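Benzoylformate Decarboxylase (Polynucleobacter necessarius, PDB 4K9Q) probably decarboxylates benzoylformate to benzaldehyde and carbon dioxide, using bound thiamine diphosphate and a magnesium ion. Local coordinates at residues I367-M380 against T391-D403. Residues are numbered along the deposited sequence; the frame is centred on the assembly and turned at random.
Sequences IVLVEECPSIVPLM and TFYTFASGGLGWD. With TPP (thiamine diphosphate), chain D.
Leu-369, Met-380 and Phe-392 form the apolar centre of a parallel beta-alpha-beta unit made of strand 368-372, helix 377-383 and strand 392-393. Leu-369 CD2 lies 4.0 Å from Phe-392 CD1. Met-380 extends from the helix and sets SD and CE near CE1 of the ring, an oblique Met-aromatic contact. On the other face of the sheet, Val-368 CG1 packs on Tyr-393. Leu-369 bonds to the neighbouring strand through both its N, which donates to Thr-391 O, and its O, which accepts from Tyr-393 N. Next along, Thr-394 OG1 donates to Glu-371 O at 2.6 Å, nearly in line with the C=O. A water links the same hydroxyl to Glu-371 OE2.

The chain leaving the C-terminal ends of both strands leads into the cofactor site. Ser-375 N donates to the diphosphate, while Gly-398 O and Leu-400 N hold the aminopyrimidine. Glu-372 is extended, with CG anti to N (chi1 -169°), and its carboxylate reaches the backbone of Gly-401 and Asp-403. Gly-401 N donates almost straight to Glu-372 OE2 (3.0 Å, 178°). Asp-403 N meets Glu-372 OE1 at 2.9 Å from above the carboxylate plane. Asp-403 OD2 lies 2.6 Å from Glu-372 OE1, the two carboxylate planes 84° apart.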
loop_
_atom_site.group_PDB
_atom_site.type_symbol
_atom_site.label_atom_id
_atom_site.label_comp_id
_atom_site.label_asym_id
_atom_site.label_seq_id
_atom_site.Cartn_x
_atom_site.Cartn_y
_atom_site.Cartn_z
ATOM N N ILE A 367 11.318 38.853 -17.592
ATOM C CA ILE A 367 11.523 37.489 -18.064
ATOM C C ILE A 367 11.014 36.527 -16.998
ATOM O O ILE A 367 10.749 36.927 -15.861
ATOM C CB ILE A 367 13.024 37.174 -18.339
ATOM C CG1 ILE A 367 13.848 37.231 -17.048
ATOM C CG2 ILE A 367 13.596 38.117 -19.380
ATOM C CD1 ILE A 367 15.269 36.699 -17.216
ATOM N N VAL A 368 10.835 35.270 -17.384
ATOM C CA VAL A 368 10.674 34.191 -16.415
ATOM C C VAL A 368 12.008 33.464 -16.413
ATOM O O VAL A 368 12.582 33.234 -17.475
ATOM C CB VAL A 368 9.542 33.241 -16.819
ATOM C CG1 VAL A 368 9.529 32.010 -15.916
ATOM C CG2 VAL A 368 8.190 33.965 -16.754
ATOM N N LEU A 369 12.530 33.150 -15.227
ATOM C CA LEU A 369 13.823 32.483 -15.113
ATOM C C LEU A 369 13.624 31.115 -14.476
ATOM O O LEU A 369 13.031 31.011 -13.404
ATOM C CB LEU A 369 14.786 33.310 -14.254
ATOM C CG LEU A 369 16.188 32.699 -14.155
ATOM C CD1 LEU A 369 16.879 32.772 -15.489
ATOM C CD2 LEU A 369 17.020 33.421 -13.093
ATOM N N VAL A 370 14.113 30.075 -15.145
ATOM C CA VAL A 370 14.027 28.700 -14.649
ATOM C C VAL A 370 15.445 28.147 -14.548
ATOM O O VAL A 370 16.301 28.500 -15.353
ATOM C CB VAL A 370 13.206 27.848 -15.627
ATOM C CG1 VAL A 370 13.139 26.390 -15.167
ATOM C CG2 VAL A 370 11.790 28.428 -15.764
ATOM N N GLU A 371 15.719 27.313 -13.551
ATOM C CA GLU A 371 17.080 26.804 -13.387
ATOM C C GLU A 371 17.127 25.323 -13.012
ATOM O O GLU A 371 16.389 24.858 -12.140
ATOM C CB GLU A 371 17.862 27.656 -12.375
ATOM C CG GLU A 371 19.189 27.060 -11.891
ATOM C CD GLU A 371 19.011 26.047 -10.764
ATOM O OE1 GLU A 371 19.614 24.957 -10.854
ATOM O OE2 GLU A 371 18.268 26.325 -9.779
ATOM N N GLU A 372 17.996 24.591 -13.696
ATOM C CA GLU A 372 18.331 23.214 -13.347
ATOM C C GLU A 372 19.760 22.984 -13.815
ATOM O O GLU A 372 20.008 22.266 -14.781
ATOM C CB GLU A 372 17.367 22.220 -14.001
ATOM C CG GLU A 372 17.488 20.787 -13.468
ATOM C CD GLU A 372 16.419 19.867 -14.022
ATOM O OE1 GLU A 372 15.227 20.022 -13.664
ATOM O OE2 GLU A 372 16.767 18.989 -14.829
ATOM N N CYS A 373 20.686 23.641 -13.127
ATOM C CA CYS A 373 22.113 23.544 -13.413
ATOM C C CYS A 373 22.768 23.581 -12.046
ATOM O O CYS A 373 23.195 24.637 -11.570
ATOM C CB CYS A 373 22.564 24.729 -14.265
ATOM S SG CYS A 373 24.234 24.526 -14.910
ATOM N N PRO A 374 22.813 22.423 -11.379
ATOM C CA PRO A 374 23.107 22.405 -9.944
ATOM C C PRO A 374 24.410 23.097 -9.528
ATOM O O PRO A 374 24.398 23.839 -8.541
ATOM C CB PRO A 374 23.144 20.906 -9.622
ATOM C CG PRO A 374 22.130 20.319 -10.577
ATOM C CD PRO A 374 22.343 21.112 -11.868
ATOM N N SER A 375 25.503 22.889 -10.252
ATOM C CA SER A 375 26.781 23.425 -9.780
ATOM C C SER A 375 26.847 24.960 -9.773
ATOM O O SER A 375 27.659 25.528 -9.042
ATOM C CB SER A 375 27.969 22.845 -10.565
ATOM O OG SER A 375 28.023 23.373 -11.869
ATOM N N ILE A 376 25.995 25.628 -10.556
ATOM C CA ILE A 376 26.075 27.094 -10.653
ATOM C C ILE A 376 25.074 27.855 -9.769
ATOM O O ILE A 376 25.026 29.084 -9.800
ATOM C CB ILE A 376 25.932 27.603 -12.118
ATOM C CG1 ILE A 376 24.494 27.429 -12.619
ATOM C CG2 ILE A 376 26.939 26.908 -13.032
ATOM C CD1 ILE A 376 24.253 28.040 -14.011
ATOM N N VAL A 377 24.284 27.145 -8.976
ATOM C CA VAL A 377 23.243 27.818 -8.190
ATOM C C VAL A 377 23.724 29.049 -7.384
ATOM O O VAL A 377 23.095 30.109 -7.445
ATOM C CB VAL A 377 22.464 26.812 -7.315
ATOM C CG1 VAL A 377 21.549 27.544 -6.331
ATOM C CG2 VAL A 377 21.672 25.873 -8.224
ATOM N N PRO A 378 24.835 28.922 -6.631
ATOM C CA PRO A 378 25.274 30.103 -5.873
ATOM C C PRO A 378 25.646 31.273 -6.787
ATOM O O PRO A 378 25.400 32.436 -6.447
ATOM C CB PRO A 378 26.510 29.596 -5.104
ATOM C CG PRO A 378 26.338 28.101 -5.055
ATOM C CD PRO A 378 25.689 27.749 -6.367
ATOM N N LEU A 379 26.224 30.979 -7.948
ATOM C CA LEU A 379 26.577 32.032 -8.888
ATOM C C LEU A 379 25.314 32.708 -9.420
ATOM O O LEU A 379 25.252 33.928 -9.544
ATOM C CB LEU A 379 27.419 31.468 -10.039
ATOM C CG LEU A 379 28.575 30.571 -9.599
ATOM C CD1 LEU A 379 29.375 30.090 -10.802
ATOM C CD2 LEU A 379 29.470 31.297 -8.609
ATOM N N MET A 380 24.300 31.906 -9.733
ATOM C CA MET A 380 23.035 32.439 -10.203
ATOM C C MET A 380 22.406 33.343 -9.149
ATOM O O MET A 380 21.876 34.406 -9.462
ATOM C CB MET A 380 22.075 31.297 -10.550
ATOM C CG MET A 380 20.716 31.781 -11.004
ATOM S SD MET A 380 19.468 30.469 -11.021
ATOM C CE MET A 380 19.328 30.120 -9.269
ATOM N N THR A 391 8.419 35.026 -11.088
ATOM C CA THR A 391 9.495 35.254 -12.029
ATOM C C THR A 391 10.484 34.084 -12.041
ATOM O O THR A 391 10.842 33.588 -13.118
ATOM C CB THR A 391 10.182 36.608 -11.721
ATOM O OG1 THR A 391 9.246 37.657 -11.998
ATOM C CG2 THR A 391 11.446 36.817 -12.556
ATOM N N PHE A 392 10.898 33.626 -10.858
ATOM C CA PHE A 392 11.850 32.511 -10.761
ATOM C C PHE A 392 11.181 31.207 -10.353
ATOM O O PHE A 392 10.390 31.169 -9.396
ATOM C CB PHE A 392 12.979 32.823 -9.777
ATOM C CG PHE A 392 13.902 31.659 -9.540
ATOM C CD1 PHE A 392 14.896 31.354 -10.460
ATOM C CD2 PHE A 392 13.766 30.858 -8.413
ATOM C CE1 PHE A 392 15.746 30.263 -10.254
ATOM C CE2 PHE A 392 14.607 29.773 -8.203
ATOM C CZ PHE A 392 15.601 29.480 -9.125
ATOM N N TYR A 393 11.520 30.133 -11.063
ATOM C CA TYR A 393 10.965 28.817 -10.763
ATOM C C TYR A 393 12.019 27.728 -10.892
ATOM O O TYR A 393 12.788 27.703 -11.867
ATOM C CB TYR A 393 9.850 28.472 -11.750
ATOM C CG TYR A 393 8.653 29.387 -11.760
ATOM C CD1 TYR A 393 8.700 30.619 -12.409
ATOM C CD2 TYR A 393 7.465 29.008 -11.145
ATOM C CE1 TYR A 393 7.584 31.454 -12.432
ATOM C CE2 TYR A 393 6.352 29.830 -11.163
ATOM C CZ TYR A 393 6.421 31.050 -11.806
ATOM O OH TYR A 393 5.321 31.879 -11.833
ATOM N N THR A 394 12.027 26.804 -9.937
ATOM C CA THR A 394 12.784 25.563 -10.079
ATOM C C THR A 394 11.993 24.476 -9.334
ATOM O O THR A 394 10.898 24.739 -8.806
ATOM C CB THR A 394 14.244 25.702 -9.568
ATOM O OG1 THR A 394 15.012 24.538 -9.920
ATOM C CG2 THR A 394 14.286 25.905 -8.058
ATOM N N PHE A 395 12.521 23.260 -9.307
ATOM C CA PHE A 395 11.845 22.165 -8.598
ATOM C C PHE A 395 11.974 22.237 -7.068
ATOM O O PHE A 395 12.931 22.809 -6.534
ATOM C CB PHE A 395 12.280 20.792 -9.156
ATOM C CG PHE A 395 13.787 20.583 -9.238
ATOM C CD1 PHE A 395 14.303 19.582 -10.054
ATOM C CD2 PHE A 395 14.666 21.338 -8.482
ATOM C CE1 PHE A 395 15.673 19.360 -10.144
ATOM C CE2 PHE A 395 16.047 21.133 -8.563
ATOM C CZ PHE A 395 16.552 20.136 -9.394
ATOM N N ALA A 396 10.986 21.692 -6.365
ATOM C CA ALA A 396 11.066 21.585 -4.909
ATOM C C ALA A 396 11.765 20.302 -4.471
ATOM O O ALA A 396 12.105 20.150 -3.292
ATOM C CB ALA A 396 9.663 21.653 -4.287
ATOM N N SER A 397 12.004 19.400 -5.424
ATOM C CA SER A 397 12.321 18.004 -5.120
ATOM C C SER A 397 13.767 17.578 -5.386
ATOM O O SER A 397 14.210 16.541 -4.883
ATOM C CB SER A 397 11.434 17.111 -5.971
ATOM O OG SER A 397 11.848 17.228 -7.328
ATOM N N GLY A 398 14.475 18.336 -6.214
ATOM C CA GLY A 398 15.798 17.936 -6.674
ATOM C C GLY A 398 15.819 16.869 -7.765
ATOM O O GLY A 398 16.896 16.418 -8.166
ATOM N N GLY A 399 14.645 16.459 -8.248
ATOM C CA GLY A 399 14.552 15.459 -9.301
ATOM C C GLY A 399 14.810 16.006 -10.697
ATOM O O GLY A 399 13.972 16.693 -11.281
ATOM N N LEU A 400 15.982 15.696 -11.244
ATOM C CA LEU A 400 16.345 16.184 -12.563
ATOM C C LEU A 400 15.376 15.686 -13.633
ATOM O O LEU A 400 14.809 14.594 -13.520
ATOM C CB LEU A 400 17.779 15.769 -12.904
ATOM C CG LEU A 400 18.853 16.257 -11.938
ATOM C CD1 LEU A 400 20.237 15.800 -12.426
ATOM C CD2 LEU A 400 18.791 17.775 -11.824
ATOM N N GLY A 401 15.177 16.503 -14.663
ATOM C CA GLY A 401 14.234 16.193 -15.725
ATOM C C GLY A 401 12.937 16.981 -15.599
ATOM O O GLY A 401 12.038 16.841 -16.420
ATOM N N TRP A 402 12.834 17.814 -14.569
ATOM C CA TRP A 402 11.600 18.566 -14.371
ATOM C C TRP A 402 11.627 19.915 -15.087
ATOM O O TRP A 402 10.646 20.306 -15.720
ATOM C CB TRP A 402 11.319 18.774 -12.879
ATOM C CG TRP A 402 10.005 19.453 -12.631
ATOM C CD1 TRP A 402 8.769 18.864 -12.603
ATOM C CD2 TRP A 402 9.793 20.847 -12.389
ATOM N NE1 TRP A 402 7.805 19.809 -12.351
ATOM C CE2 TRP A 402 8.407 21.035 -12.215
ATOM C CE3 TRP A 402 10.642 21.958 -12.307
ATOM C CZ2 TRP A 402 7.844 22.291 -11.965
ATOM C CZ3 TRP A 402 10.079 23.210 -12.047
ATOM C CH2 TRP A 402 8.694 23.360 -11.882
ATOM N N ASP A 403 12.746 20.622 -14.986
ATOM C CA ASP A 403 12.768 22.038 -15.369
ATOM C C ASP A 403 12.680 22.298 -16.866
ATOM O O ASP A 403 12.038 23.260 -17.300
ATOM C CB ASP A 403 13.972 22.758 -14.752
ATOM C CG ASP A 403 13.799 22.978 -13.251
ATOM O OD1 ASP A 403 13.245 24.034 -12.881
ATOM O OD2 ASP A 403 14.183 22.086 -12.454
HETATM N "N1'" TPP D . 18.680 11.417 -11.377
HETATM C "C2'" TPP D . 17.585 12.227 -11.117
HETATM C CM2 TPP D . 16.267 11.959 -11.781
HETATM N "N3'" TPP D . 17.681 13.282 -10.229
HETATM C "C4'" TPP D . 18.874 13.542 -9.602
HETATM N "N4'" TPP D . 18.955 14.551 -8.737
HETATM C "C5'" TPP D . 19.991 12.756 -9.886
HETATM C "C6'" TPP D . 19.895 11.677 -10.763
HETATM C "C7'" TPP D . 21.301 13.039 -9.196
HETATM N N3 TPP D . 22.016 14.240 -9.605
HETATM C C2 TPP D . 22.028 15.430 -8.897
HETATM S S1 TPP D . 22.932 16.585 -9.562
HETATM C C5 TPP D . 23.354 15.608 -10.778
HETATM C C4 TPP D . 22.807 14.330 -10.707
HETATM C CM4 TPP D . 23.028 13.219 -11.703
HETATM C C6 TPP D . 24.300 16.180 -11.796
HETATM C C7 TPP D . 23.775 17.380 -12.568
HETATM O O7 TPP D . 24.701 17.570 -13.613
HETATM P PA TPP D . 24.574 18.804 -14.637
HETATM O O1A TPP D . 23.130 18.976 -15.014
HETATM O O2A TPP D . 25.427 18.567 -15.842
HETATM O O3A TPP D . 24.953 20.090 -13.750
HETATM P PB TPP D . 26.396 20.526 -13.189
HETATM O O1B TPP D . 26.470 20.023 -11.783
HETATM O O2B TPP D . 26.414 22.038 -13.228
HETATM O O3B TPP D . 27.498 19.923 -13.998
HETATM O O HOH W 1 9.340 39.106 -14.645
HETATM O O HOH W 2 17.407 24.303 -8.396
#